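Local coordinates for protein prolyl-ACP dehydrogenase (Oscillatoria sp., PDB 4IRN) that oxidises the prolyl group carried on an acyl carrier protein, using FAD as cofactor, in the biosynthesis of the cyanotoxin anatoxin-a, at residues T103-L108 and Y335-A340; S275-R280 and K346-L351; A356-S361 and G401-Q406; A363-C368 and R391-S396. One frame throughout, in Å; residues are numbered along the deposited sequence.

Interaction 1: T103-L108 and Y335-A340; sequences TTAYAL and YLYKVA
Ala105 turns its methyl group straight at helix segment 335-340, where three side chains receive it. Its CB lies 4.0 Å from Ala340 CB, a methyl-on-methyl contact at the place where the backbones come nearest, Ala105 CA being 6.6 Å from Ala340 CA. Tyr337 CE1 touches Ala105 CB at 3.9 Å, and Leu336 CD1 meets Ala105 CB more loosely at 4.3 Å. The small methyl groups of Ala105 and Ala340 let the two backbones come close here. The segments run roughly antiparallel, their axes 9.8 Å apart at an angle of 151°. In the acyl-CoA dehydrogenase fold this joins the N-terminal helical domain, through helix 101-114, to the long helix 316-344 of the C-terminal helical domain. Next comes Tyr106, whose backbone is met by the end of the Tyr337 side chain: Tyr337 OH is 3.3 Å from Tyr106 CA. With CG anti to the backbone N (chi1 -165°), the Tyr106 ring passes beside that hydroxyl, and Tyr337 OH comes to its edge, 3.4 Å from Tyr106 CD1 and near the ring plane. In return, Tyr106 N sits at the edge of the Tyr337 ring. Trp40 stacks on Tyr106 and meets Tyr337 edge-to-face.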
# COMPACT_ATOMS: atom_id res chain seq x y z
N THR A 103 -32.36 -9.27 3.84
CA THR A 103 -32.58 -9.69 5.22
C THR A 103 -31.63 -10.84 5.56
O THR A 103 -31.05 -10.83 6.64
CB THR A 103 -34.06 -10.04 5.46
OG1 THR A 103 -34.87 -8.93 5.08
CG2 THR A 103 -34.36 -10.42 6.91
N THR A 104 -31.47 -11.80 4.63
CA THR A 104 -30.59 -12.97 4.77
C THR A 104 -29.13 -12.51 5.01
O THR A 104 -28.50 -12.99 5.95
CB THR A 104 -30.73 -13.92 3.56
OG1 THR A 104 -32.11 -14.16 3.28
CG2 THR A 104 -30.03 -15.25 3.75
N ALA A 105 -28.64 -11.54 4.20
CA ALA A 105 -27.29 -10.97 4.30
C ALA A 105 -27.09 -10.23 5.62
O ALA A 105 -26.05 -10.38 6.26
CB ALA A 105 -27.02 -10.05 3.12
N TYR A 106 -28.10 -9.44 6.04
CA TYR A 106 -28.10 -8.68 7.29
C TYR A 106 -28.03 -9.63 8.51
O TYR A 106 -27.25 -9.39 9.43
CB TYR A 106 -29.35 -7.79 7.36
CG TYR A 106 -29.30 -6.70 8.41
CD1 TYR A 106 -28.23 -5.80 8.46
CD2 TYR A 106 -30.36 -6.50 9.29
CE1 TYR A 106 -28.21 -4.76 9.39
CE2 TYR A 106 -30.34 -5.47 10.23
CZ TYR A 106 -29.26 -4.60 10.27
OH TYR A 106 -29.24 -3.58 11.20
N ALA A 107 -28.83 -10.72 8.48
CA ALA A 107 -28.89 -11.76 9.52
C ALA A 107 -27.58 -12.55 9.56
O ALA A 107 -27.12 -12.88 10.65
CB ALA A 107 -30.06 -12.69 9.27
N LEU A 108 -26.95 -12.79 8.38
CA LEU A 108 -25.64 -13.48 8.28
C LEU A 108 -24.54 -12.61 8.89
O LEU A 108 -23.63 -13.14 9.55
CB LEU A 108 -25.26 -13.85 6.83
CG LEU A 108 -26.06 -14.94 6.11
CD1 LEU A 108 -25.74 -14.95 4.64
CD2 LEU A 108 -25.82 -16.31 6.71
N TYR A 335 -20.33 -3.45 -0.47
CA TYR A 335 -20.17 -4.51 -1.48
C TYR A 335 -21.15 -5.63 -1.26
O TYR A 335 -21.70 -6.16 -2.23
CB TYR A 335 -18.74 -5.06 -1.53
CG TYR A 335 -17.78 -4.22 -2.34
CD1 TYR A 335 -17.90 -4.12 -3.72
CD2 TYR A 335 -16.73 -3.55 -1.72
CE1 TYR A 335 -17.02 -3.33 -4.47
CE2 TYR A 335 -15.84 -2.76 -2.46
CZ TYR A 335 -16.00 -2.64 -3.83
OH TYR A 335 -15.13 -1.86 -4.55
N LEU A 336 -21.39 -5.99 0.03
CA LEU A 336 -22.30 -7.05 0.43
C LEU A 336 -23.75 -6.69 0.11
O LEU A 336 -24.48 -7.54 -0.43
CB LEU A 336 -22.14 -7.38 1.93
CG LEU A 336 -23.09 -8.42 2.52
CD1 LEU A 336 -22.93 -9.78 1.85
CD2 LEU A 336 -22.94 -8.50 4.02
N TYR A 337 -24.17 -5.47 0.45
CA TYR A 337 -25.54 -5.00 0.22
C TYR A 337 -25.93 -4.69 -1.20
O TYR A 337 -27.11 -4.75 -1.51
CB TYR A 337 -25.98 -3.96 1.26
CG TYR A 337 -25.95 -4.60 2.64
CD1 TYR A 337 -26.83 -5.62 2.96
CD2 TYR A 337 -24.97 -4.26 3.57
CE1 TYR A 337 -26.72 -6.32 4.16
CE2 TYR A 337 -24.89 -4.92 4.80
CZ TYR A 337 -25.79 -5.93 5.09
OH TYR A 337 -25.73 -6.58 6.29
N LYS A 338 -24.94 -4.45 -2.08
CA LYS A 338 -25.18 -4.25 -3.50
C LYS A 338 -25.57 -5.60 -4.15
O LYS A 338 -26.58 -5.67 -4.86
CB LYS A 338 -23.95 -3.60 -4.19
CG LYS A 338 -24.06 -3.48 -5.71
CD LYS A 338 -24.60 -2.15 -6.23
CE LYS A 338 -24.77 -2.20 -7.74
NZ LYS A 338 -24.02 -1.13 -8.45
N VAL A 339 -24.76 -6.65 -3.91
CA VAL A 339 -24.97 -8.02 -4.41
C VAL A 339 -26.31 -8.56 -3.90
O VAL A 339 -27.09 -9.10 -4.69
CB VAL A 339 -23.80 -8.97 -4.03
CG1 VAL A 339 -24.03 -10.37 -4.57
CG2 VAL A 339 -22.48 -8.44 -4.54
N ALA A 340 -26.58 -8.39 -2.59
CA ALA A 340 -27.81 -8.80 -1.92
C ALA A 340 -29.03 -8.18 -2.60
O ALA A 340 -29.99 -8.90 -2.88
CB ALA A 340 -27.78 -8.42 -0.44

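Interaction 2: S275-R280 and K346-L351; sequences SMEWER and KQMALL
Glu277 leaves its helix with a chi1 of -108° and then runs extended, which carries its carboxylate across to the backbone of Met348 and Ala349. Met348 is folded instead: its CG starts out beside the carbonyl carbon, and the chain bends at chi2 and again at chi3, bringing the sulfur back over its own turn. This turn follows a Schellman motif, in which Lys346, with positive phi, is the C-prime residue that ends helix 316-344; a few residues later the chain starts helix 350-375. Ala349 is at the N-cap position of that helix, and its own N-H is taken up by Glu277 of helix 268-282. The bond from Ala349 N to Glu277 OE2 is 3.0 Å long and fairly straight (160° at the hydrogen), arriving from above the carboxylate plane. Lys343 makes a salt bridge to the same oxygen, and this, with the nearby helix start, would be expected to favour a charged glutamate. An apolar layer lies alongside: Glu277 CG packs on Leu350 CB at 3.9 Å, and Met276 CB meets Leu350 CD1 at 4.1 Å. Arg280 borders this leucine, its guanidinium bonded to Ser400 O and Ser354 OG. Within the turn, Leu350 N makes a weak bond to Met348 SD, 3.5 Å away.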
# COMPACT_ATOMS: atom_id res chain seq x y z
N SER A 275 -23.56 -20.75 -9.29
CA SER A 275 -23.08 -21.17 -7.97
C SER A 275 -22.02 -20.18 -7.44
O SER A 275 -22.07 -19.83 -6.26
CB SER A 275 -22.55 -22.60 -8.02
OG SER A 275 -21.87 -22.97 -6.84
N MET A 276 -21.13 -19.67 -8.31
CA MET A 276 -20.10 -18.67 -7.97
C MET A 276 -20.69 -17.30 -7.67
O MET A 276 -20.10 -16.53 -6.92
CB MET A 276 -19.02 -18.58 -9.05
CG MET A 276 -18.01 -19.71 -9.00
SD MET A 276 -17.41 -20.09 -7.34
CE MET A 276 -15.67 -20.45 -7.66
N GLU A 277 -21.83 -16.96 -8.28
CA GLU A 277 -22.52 -15.69 -8.00
C GLU A 277 -22.95 -15.67 -6.51
O GLU A 277 -22.60 -14.73 -5.79
CB GLU A 277 -23.76 -15.56 -8.89
CG GLU A 277 -23.63 -14.53 -9.98
CD GLU A 277 -24.77 -14.61 -10.97
OE1 GLU A 277 -24.65 -15.37 -11.96
OE2 GLU A 277 -25.80 -13.93 -10.74
N TRP A 278 -23.65 -16.73 -6.05
CA TRP A 278 -24.13 -16.85 -4.67
C TRP A 278 -23.00 -17.05 -3.69
O TRP A 278 -23.03 -16.46 -2.60
CB TRP A 278 -25.16 -17.98 -4.54
CG TRP A 278 -26.44 -17.72 -5.28
CD1 TRP A 278 -26.80 -18.22 -6.50
CD2 TRP A 278 -27.50 -16.84 -4.89
NE1 TRP A 278 -28.02 -17.71 -6.89
CE2 TRP A 278 -28.47 -16.86 -5.91
CE3 TRP A 278 -27.72 -16.01 -3.78
CZ2 TRP A 278 -29.65 -16.11 -5.85
CZ3 TRP A 278 -28.90 -15.29 -3.70
CH2 TRP A 278 -29.85 -15.34 -4.74
N GLU A 279 -21.99 -17.86 -4.07
CA GLU A 279 -20.85 -18.16 -3.22
C GLU A 279 -20.01 -16.92 -2.94
O GLU A 279 -19.95 -16.48 -1.80
CB GLU A 279 -19.99 -19.28 -3.82
CG GLU A 279 -19.17 -20.05 -2.80
CD GLU A 279 -18.27 -21.12 -3.41
OE1 GLU A 279 -18.73 -21.84 -4.33
OE2 GLU A 279 -17.12 -21.25 -2.95
N ARG A 280 -19.42 -16.32 -3.99
CA ARG A 280 -18.56 -15.13 -3.90
C ARG A 280 -19.21 -13.97 -3.17
O ARG A 280 -18.56 -13.34 -2.33
CB ARG A 280 -18.06 -14.69 -5.29
CG ARG A 280 -17.02 -15.62 -5.87
CD ARG A 280 -16.77 -15.34 -7.33
NE ARG A 280 -15.82 -16.30 -7.90
CZ ARG A 280 -15.34 -16.23 -9.13
NH1 ARG A 280 -15.70 -15.25 -9.94
NH2 ARG A 280 -14.47 -17.14 -9.56
N LYS A 346 -33.48 -10.32 -8.92
CA LYS A 346 -33.21 -11.37 -9.92
C LYS A 346 -32.28 -10.97 -11.08
O LYS A 346 -32.51 -11.37 -12.23
CB LYS A 346 -34.54 -12.00 -10.42
CG LYS A 346 -35.53 -12.40 -9.32
CD LYS A 346 -35.40 -13.86 -8.89
CE LYS A 346 -36.43 -14.25 -7.87
NZ LYS A 346 -36.50 -15.73 -7.72
N GLN A 347 -31.22 -10.21 -10.76
CA GLN A 347 -30.21 -9.76 -11.73
C GLN A 347 -28.95 -10.61 -11.69
O GLN A 347 -28.64 -11.20 -10.65
CB GLN A 347 -29.86 -8.28 -11.50
CG GLN A 347 -30.98 -7.30 -11.84
CD GLN A 347 -30.53 -5.88 -11.64
OE1 GLN A 347 -30.37 -5.41 -10.51
NE2 GLN A 347 -30.32 -5.17 -12.74
N MET A 348 -28.23 -10.67 -12.85
CA MET A 348 -26.97 -11.40 -12.96
C MET A 348 -25.89 -10.52 -12.32
O MET A 348 -25.60 -9.42 -12.83
CB MET A 348 -26.65 -11.68 -14.44
CG MET A 348 -25.59 -12.76 -14.65
SD MET A 348 -23.85 -12.31 -14.32
CE MET A 348 -23.53 -11.24 -15.68
N ALA A 349 -25.33 -11.00 -11.17
CA ALA A 349 -24.35 -10.21 -10.43
C ALA A 349 -22.99 -10.89 -10.21
O ALA A 349 -22.43 -10.79 -9.11
CB ALA A 349 -24.95 -9.75 -9.10
N LEU A 350 -22.41 -11.53 -11.26
CA LEU A 350 -21.10 -12.18 -11.15
C LEU A 350 -19.96 -11.17 -10.96
O LEU A 350 -19.04 -11.43 -10.20
CB LEU A 350 -20.83 -13.12 -12.33
CG LEU A 350 -19.61 -14.06 -12.23
CD1 LEU A 350 -19.89 -15.25 -11.33
CD2 LEU A 350 -19.22 -14.55 -13.58
N LEU A 351 -20.04 -10.01 -11.64
CA LEU A 351 -19.06 -8.94 -11.49
C LEU A 351 -19.09 -8.37 -10.07
O LEU A 351 -18.05 -8.21 -9.46
CB LEU A 351 -19.33 -7.81 -12.52
CG LEU A 351 -18.58 -6.47 -12.35
CD1 LEU A 351 -17.08 -6.62 -12.55
CD2 LEU A 351 -19.15 -5.42 -13.28

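Interaction 3: A356-S361 and G401-Q406; sequences ANLYIS and GTSEIQ. With FAD (flavin-adenine dinucleotide), chain I.
The amides of Asn357 and Gln406 have planes only 28° apart, although the two side chains cross at about a right angle. Gln406 NE2 comes within 2.9 Å of Asn357 OD1, but the angle is too poor for a hydrogen bond. Each amide has other partners: Asn357 ND2 donates to Arg280 O, while Gln406 NE2 makes weak bonds to Gly401 O, at 3.1 Å, and to Ser400 O. Beside these polar groups Leu358 joins the two helices by packing, its CB against Gln406 CB at 3.8 Å and its CD1 against Ser403 CB, also at 3.8 Å. Glycine fits at Gly401 because, at its backbone angles (phi 107°), a CB would jam against the carbonyl O of the preceding residue. Thr402 is the N-cap of helix 403-414, its OG1 weakly accepting from Ile405 N. On the FAD side of this helix, Ile405 CD1 packs against the adenine, 3.9 Å from FAD C5A. Glu404 OE1 lies 2.5 Å from FAD O2B, a ribose hydroxyl, while Glu404 OE2 forms a salt bridge with Lys321 of the third subunit. One carboxylate thus faces both the cofactor and a lysine of another chain, which places a charged group from that subunit next to the ribose site.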
# COMPACT_ATOMS: atom_id res chain seq x y z
N ALA A 356 -17.00 -8.05 -4.44
CA ALA A 356 -17.30 -8.24 -3.03
C ALA A 356 -16.32 -9.24 -2.40
O ALA A 356 -15.71 -8.92 -1.39
CB ALA A 356 -18.73 -8.73 -2.86
N ASN A 357 -16.14 -10.40 -3.04
CA ASN A 357 -15.23 -11.44 -2.58
C ASN A 357 -13.80 -10.94 -2.51
O ASN A 357 -13.13 -11.15 -1.50
CB ASN A 357 -15.34 -12.65 -3.48
CG ASN A 357 -14.89 -13.91 -2.80
OD1 ASN A 357 -13.73 -14.31 -2.90
ND2 ASN A 357 -15.79 -14.55 -2.09
N LEU A 358 -13.34 -10.26 -3.56
CA LEU A 358 -11.98 -9.71 -3.66
C LEU A 358 -11.74 -8.66 -2.57
O LEU A 358 -10.72 -8.74 -1.87
CB LEU A 358 -11.69 -9.16 -5.08
CG LEU A 358 -10.43 -8.30 -5.31
CD1 LEU A 358 -9.16 -9.13 -5.24
CD2 LEU A 358 -10.48 -7.62 -6.64
N TYR A 359 -12.68 -7.71 -2.40
CA TYR A 359 -12.56 -6.67 -1.39
C TYR A 359 -12.62 -7.20 0.05
O TYR A 359 -11.71 -6.94 0.82
CB TYR A 359 -13.57 -5.52 -1.59
CG TYR A 359 -13.29 -4.37 -0.65
CD1 TYR A 359 -12.35 -3.39 -0.98
CD2 TYR A 359 -13.85 -4.33 0.62
CE1 TYR A 359 -11.99 -2.40 -0.07
CE2 TYR A 359 -13.49 -3.35 1.54
CZ TYR A 359 -12.57 -2.37 1.18
OH TYR A 359 -12.25 -1.36 2.05
N ILE A 360 -13.71 -7.88 0.42
CA ILE A 360 -13.96 -8.41 1.76
C ILE A 360 -12.88 -9.36 2.28
O ILE A 360 -12.51 -9.24 3.44
CB ILE A 360 -15.42 -8.92 1.95
CG1 ILE A 360 -16.43 -7.81 1.56
CG2 ILE A 360 -15.65 -9.43 3.39
CD1 ILE A 360 -17.87 -8.22 1.42
N SER A 361 -12.38 -10.28 1.43
CA SER A 361 -11.37 -11.26 1.82
C SER A 361 -10.09 -10.59 2.23
O SER A 361 -9.49 -10.98 3.25
CB SER A 361 -11.11 -12.25 0.70
OG SER A 361 -10.65 -11.60 -0.47
N GLY A 401 -12.49 -18.79 -5.17
CA GLY A 401 -11.54 -18.25 -6.13
C GLY A 401 -10.50 -17.37 -5.47
O GLY A 401 -10.79 -16.71 -4.46
N THR A 402 -9.28 -17.36 -6.02
CA THR A 402 -8.17 -16.55 -5.50
C THR A 402 -8.37 -15.08 -5.86
O THR A 402 -9.12 -14.79 -6.80
CB THR A 402 -6.81 -17.03 -6.02
OG1 THR A 402 -6.75 -16.84 -7.43
CG2 THR A 402 -6.49 -18.48 -5.66
N SER A 403 -7.67 -14.16 -5.15
CA SER A 403 -7.74 -12.71 -5.39
C SER A 403 -7.38 -12.36 -6.84
O SER A 403 -8.06 -11.53 -7.45
CB SER A 403 -6.84 -11.97 -4.40
OG SER A 403 -7.28 -12.18 -3.07
N GLU A 404 -6.38 -13.06 -7.41
CA GLU A 404 -5.90 -12.91 -8.78
C GLU A 404 -6.98 -13.30 -9.80
O GLU A 404 -7.14 -12.60 -10.79
CB GLU A 404 -4.63 -13.75 -9.00
CG GLU A 404 -3.42 -13.31 -8.18
CD GLU A 404 -3.44 -13.64 -6.70
OE1 GLU A 404 -3.79 -14.78 -6.34
OE2 GLU A 404 -3.08 -12.74 -5.90
N ILE A 405 -7.72 -14.39 -9.54
CA ILE A 405 -8.81 -14.88 -10.38
C ILE A 405 -9.94 -13.88 -10.48
O ILE A 405 -10.40 -13.61 -11.59
CB ILE A 405 -9.28 -16.30 -9.93
CG1 ILE A 405 -8.30 -17.38 -10.42
CG2 ILE A 405 -10.74 -16.65 -10.33
CD1 ILE A 405 -7.77 -17.24 -11.90
N GLN A 406 -10.34 -13.29 -9.33
CA GLN A 406 -11.40 -12.27 -9.25
C GLN A 406 -11.00 -11.07 -10.11
O GLN A 406 -11.82 -10.59 -10.89
CB GLN A 406 -11.62 -11.78 -7.80
CG GLN A 406 -11.59 -12.86 -6.72
CD GLN A 406 -12.86 -13.65 -6.52
OE1 GLN A 406 -13.94 -13.31 -7.02
NE2 GLN A 406 -12.80 -14.60 -5.61
PA FAD I . -4.09 -22.57 -8.62
O1A FAD I . -5.41 -22.47 -9.26
O2A FAD I . -3.19 -23.79 -8.79
O5B FAD I . -3.17 -21.38 -9.09
C5B FAD I . -1.87 -21.19 -8.50
C4B FAD I . -1.64 -19.72 -8.32
O4B FAD I . -1.51 -19.10 -9.61
C3B FAD I . -2.74 -18.98 -7.56
O3B FAD I . -2.19 -18.40 -6.38
C2B FAD I . -3.30 -17.93 -8.53
O2B FAD I . -3.21 -16.63 -7.95
C1B FAD I . -2.36 -17.97 -9.74
N9A FAD I . -3.05 -18.05 -11.03
C8A FAD I . -3.60 -19.16 -11.60
N7A FAD I . -4.21 -18.92 -12.74
C5A FAD I . -4.04 -17.56 -12.94
C6A FAD I . -4.46 -16.68 -13.96
N6A FAD I . -5.16 -17.07 -15.03
N1A FAD I . -4.14 -15.38 -13.84
C2A FAD I . -3.44 -14.99 -12.77
N3A FAD I . -2.98 -15.72 -11.76
C4A FAD I . -3.32 -17.01 -11.89
N1 FAD I . -13.17 -26.32 -4.26
C2 FAD I . -14.32 -27.03 -4.51
O2 FAD I . -14.60 -27.38 -5.66
N3 FAD I . -15.17 -27.40 -3.47
C4 FAD I . -14.97 -27.10 -2.14
O4 FAD I . -15.79 -27.48 -1.30
C4X FAD I . -13.75 -26.35 -1.86
N5 FAD I . -13.47 -26.06 -0.61
C5X FAD I . -12.27 -25.40 -0.35
C6 FAD I . -11.96 -25.08 0.98
C7 FAD I . -10.79 -24.41 1.30
C7M FAD I . -10.54 -24.00 2.73
C8 FAD I . -9.89 -24.05 0.28
C8M FAD I . -8.61 -23.32 0.58
C9 FAD I . -10.18 -24.38 -1.04
C9A FAD I . -11.36 -25.04 -1.38
N10 FAD I . -11.70 -25.38 -2.72
C10 FAD I . -12.88 -26.01 -3.00
C1' FAD I . -10.72 -25.11 -3.80
C2' FAD I . -10.51 -23.61 -3.96
O2' FAD I . -11.59 -23.01 -4.68
C3' FAD I . -9.16 -23.32 -4.61
O3' FAD I . -8.32 -22.65 -3.67
C4' FAD I . -9.24 -22.50 -5.90
O4' FAD I . -10.04 -23.19 -6.87
C5' FAD I . -7.88 -22.11 -6.44
O5' FAD I . -7.17 -23.28 -6.90
P FAD I . -5.65 -23.53 -6.42
O1P FAD I . -5.46 -23.16 -5.00
O2P FAD I . -5.56 -24.96 -6.89
O3P FAD I . -4.51 -22.61 -7.06

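Interaction 4: A363-C368 and R391-S396; sequences AWVQSC and RDAIAS
Val365 and Ala393 mark the closest approach of two nearly antiparallel helix segments, with Val365 CA 5.2 Å from Ala393 CA. The axes pass 8.5 Å apart and the N-to-C directions differ by 164°, a close pairing that the small Ala393 makes possible. Ala393 is also what the side chains gather round. Trp364 holds its indole trans to its own amide nitrogen (chi1 -166°), which lays the ring system flat over that alanine. Ala393 CA stands 3.8 Å from the centroid of the six-membered ring, only 13° off its normal, a CH-pi contact, and Ala393 CB presses the same ring system, 3.7 Å from Trp364 CD2. Val365 CG2 touches Ala393 CB at 3.8 Å, and the thiol of Cys368 adds a third apolar neighbour, its SG 4.0 Å from Ala393 CB. At the far end Ser396 OG lies 3.9 Å from Trp364 CE3. The carboxylate of Asp392 is engaged by Met241 N and Asn118 ND2. Tyr380 of the third subunit packs on Ile394, which in turn lies near the FAD-binding Phe398. Antiparallel helix packing of this kind is characteristic of the C-terminal helical domain of acyl-CoA dehydrogenases, here pairing helices 350-375 and 386-395 just ahead of the FAD-binding loop.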
# COMPACT_ATOMS: atom_id res chain seq x y z
N ALA A 363 -9.82 -7.22 3.01
CA ALA A 363 -10.19 -6.31 4.08
C ALA A 363 -10.17 -7.05 5.43
O ALA A 363 -9.65 -6.52 6.41
CB ALA A 363 -11.58 -5.75 3.81
N TRP A 364 -10.69 -8.29 5.44
CA TRP A 364 -10.74 -9.15 6.61
C TRP A 364 -9.35 -9.51 7.14
O TRP A 364 -9.12 -9.38 8.34
CB TRP A 364 -11.56 -10.42 6.32
CG TRP A 364 -11.96 -11.22 7.53
CD1 TRP A 364 -11.96 -10.80 8.84
CD2 TRP A 364 -12.43 -12.57 7.55
NE1 TRP A 364 -12.38 -11.81 9.66
CE2 TRP A 364 -12.68 -12.91 8.90
CE3 TRP A 364 -12.64 -13.54 6.55
CZ2 TRP A 364 -13.15 -14.17 9.28
CZ3 TRP A 364 -13.12 -14.79 6.93
CH2 TRP A 364 -13.38 -15.09 8.28
N VAL A 365 -8.44 -9.92 6.25
CA VAL A 365 -7.06 -10.31 6.59
C VAL A 365 -6.31 -9.12 7.19
O VAL A 365 -5.70 -9.26 8.25
CB VAL A 365 -6.32 -10.92 5.35
CG1 VAL A 365 -4.82 -10.99 5.57
CG2 VAL A 365 -6.88 -12.29 5.00
N GLN A 366 -6.42 -7.97 6.54
CA GLN A 366 -5.79 -6.72 6.93
C GLN A 366 -6.27 -6.23 8.29
O GLN A 366 -5.43 -5.86 9.11
CB GLN A 366 -5.97 -5.66 5.83
CG GLN A 366 -5.07 -4.43 5.96
CD GLN A 366 -3.60 -4.71 6.13
OE1 GLN A 366 -2.97 -5.37 5.29
NE2 GLN A 366 -3.03 -4.16 7.19
N SER A 367 -7.60 -6.24 8.53
CA SER A 367 -8.19 -5.81 9.80
C SER A 367 -7.80 -6.74 10.96
O SER A 367 -7.57 -6.26 12.07
CB SER A 367 -9.71 -5.71 9.69
OG SER A 367 -10.08 -4.68 8.78
N CYS A 368 -7.67 -8.05 10.68
CA CYS A 368 -7.24 -9.06 11.65
C CYS A 368 -5.80 -8.80 12.08
O CYS A 368 -5.49 -8.84 13.26
CB CYS A 368 -7.39 -10.47 11.08
SG CYS A 368 -9.08 -11.09 11.07
N ARG A 391 -5.76 -16.44 11.08
CA ARG A 391 -5.57 -17.76 10.48
C ARG A 391 -6.79 -18.18 9.65
O ARG A 391 -6.63 -18.70 8.55
CB ARG A 391 -5.25 -18.83 11.54
CG ARG A 391 -3.85 -18.72 12.15
CD ARG A 391 -3.44 -19.97 12.91
NE ARG A 391 -4.02 -20.03 14.25
CZ ARG A 391 -5.07 -20.78 14.59
NH1 ARG A 391 -5.67 -21.55 13.69
NH2 ARG A 391 -5.53 -20.77 15.83
N ASP A 392 -8.00 -17.90 10.17
CA ASP A 392 -9.28 -18.20 9.51
C ASP A 392 -9.51 -17.29 8.32
O ASP A 392 -9.98 -17.75 7.28
CB ASP A 392 -10.46 -18.12 10.50
CG ASP A 392 -10.42 -19.05 11.70
OD1 ASP A 392 -9.64 -20.03 11.68
OD2 ASP A 392 -11.17 -18.80 12.67
N ALA A 393 -9.18 -15.99 8.46
CA ALA A 393 -9.34 -14.96 7.43
C ALA A 393 -8.59 -15.26 6.13
O ALA A 393 -9.10 -14.93 5.06
CB ALA A 393 -8.92 -13.60 7.98
N ILE A 394 -7.38 -15.87 6.21
CA ILE A 394 -6.56 -16.19 5.04
C ILE A 394 -7.28 -17.11 4.05
O ILE A 394 -7.22 -16.87 2.85
CB ILE A 394 -5.15 -16.71 5.44
CG1 ILE A 394 -4.37 -15.60 6.17
CG2 ILE A 394 -4.36 -17.21 4.21
CD1 ILE A 394 -3.26 -16.07 7.00
N ALA A 395 -8.00 -18.13 4.57
CA ALA A 395 -8.77 -19.10 3.77
C ALA A 395 -9.62 -18.44 2.68
O ALA A 395 -9.65 -18.93 1.56
CB ALA A 395 -9.65 -19.94 4.68
N SER A 396 -10.25 -17.28 3.02
CA SER A 396 -11.12 -16.48 2.14
C SER A 396 -10.43 -16.00 0.87
O SER A 396 -11.11 -15.69 -0.10
CB SER A 396 -11.73 -15.31 2.91
OG SER A 396 -10.76 -14.33 3.23

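Overall arrangement
From the N terminus, 103-108 opens interaction 1, which closes only at 335-340, spanning the whole middle domain with its strands and tying the N-terminal helical domain to the C-terminal one. Interaction 2 opens at 275-280, inside that span, and closes beyond it at 346-351, so the two cross. Interaction 3 then begins at 356-361 and ends at 401-406, enclosing interaction 4 (363-368 with 391-396). Helix 350-375 serves interactions 2, 3 and 4 in turn. Neighbours join directly: Tyr335 packs on Tyr359 between interactions 1 and 3, Arg280 packs on Gln406 and Ile405 between 2 and 3, and Ser361 touches Ser396 between 3 and 4.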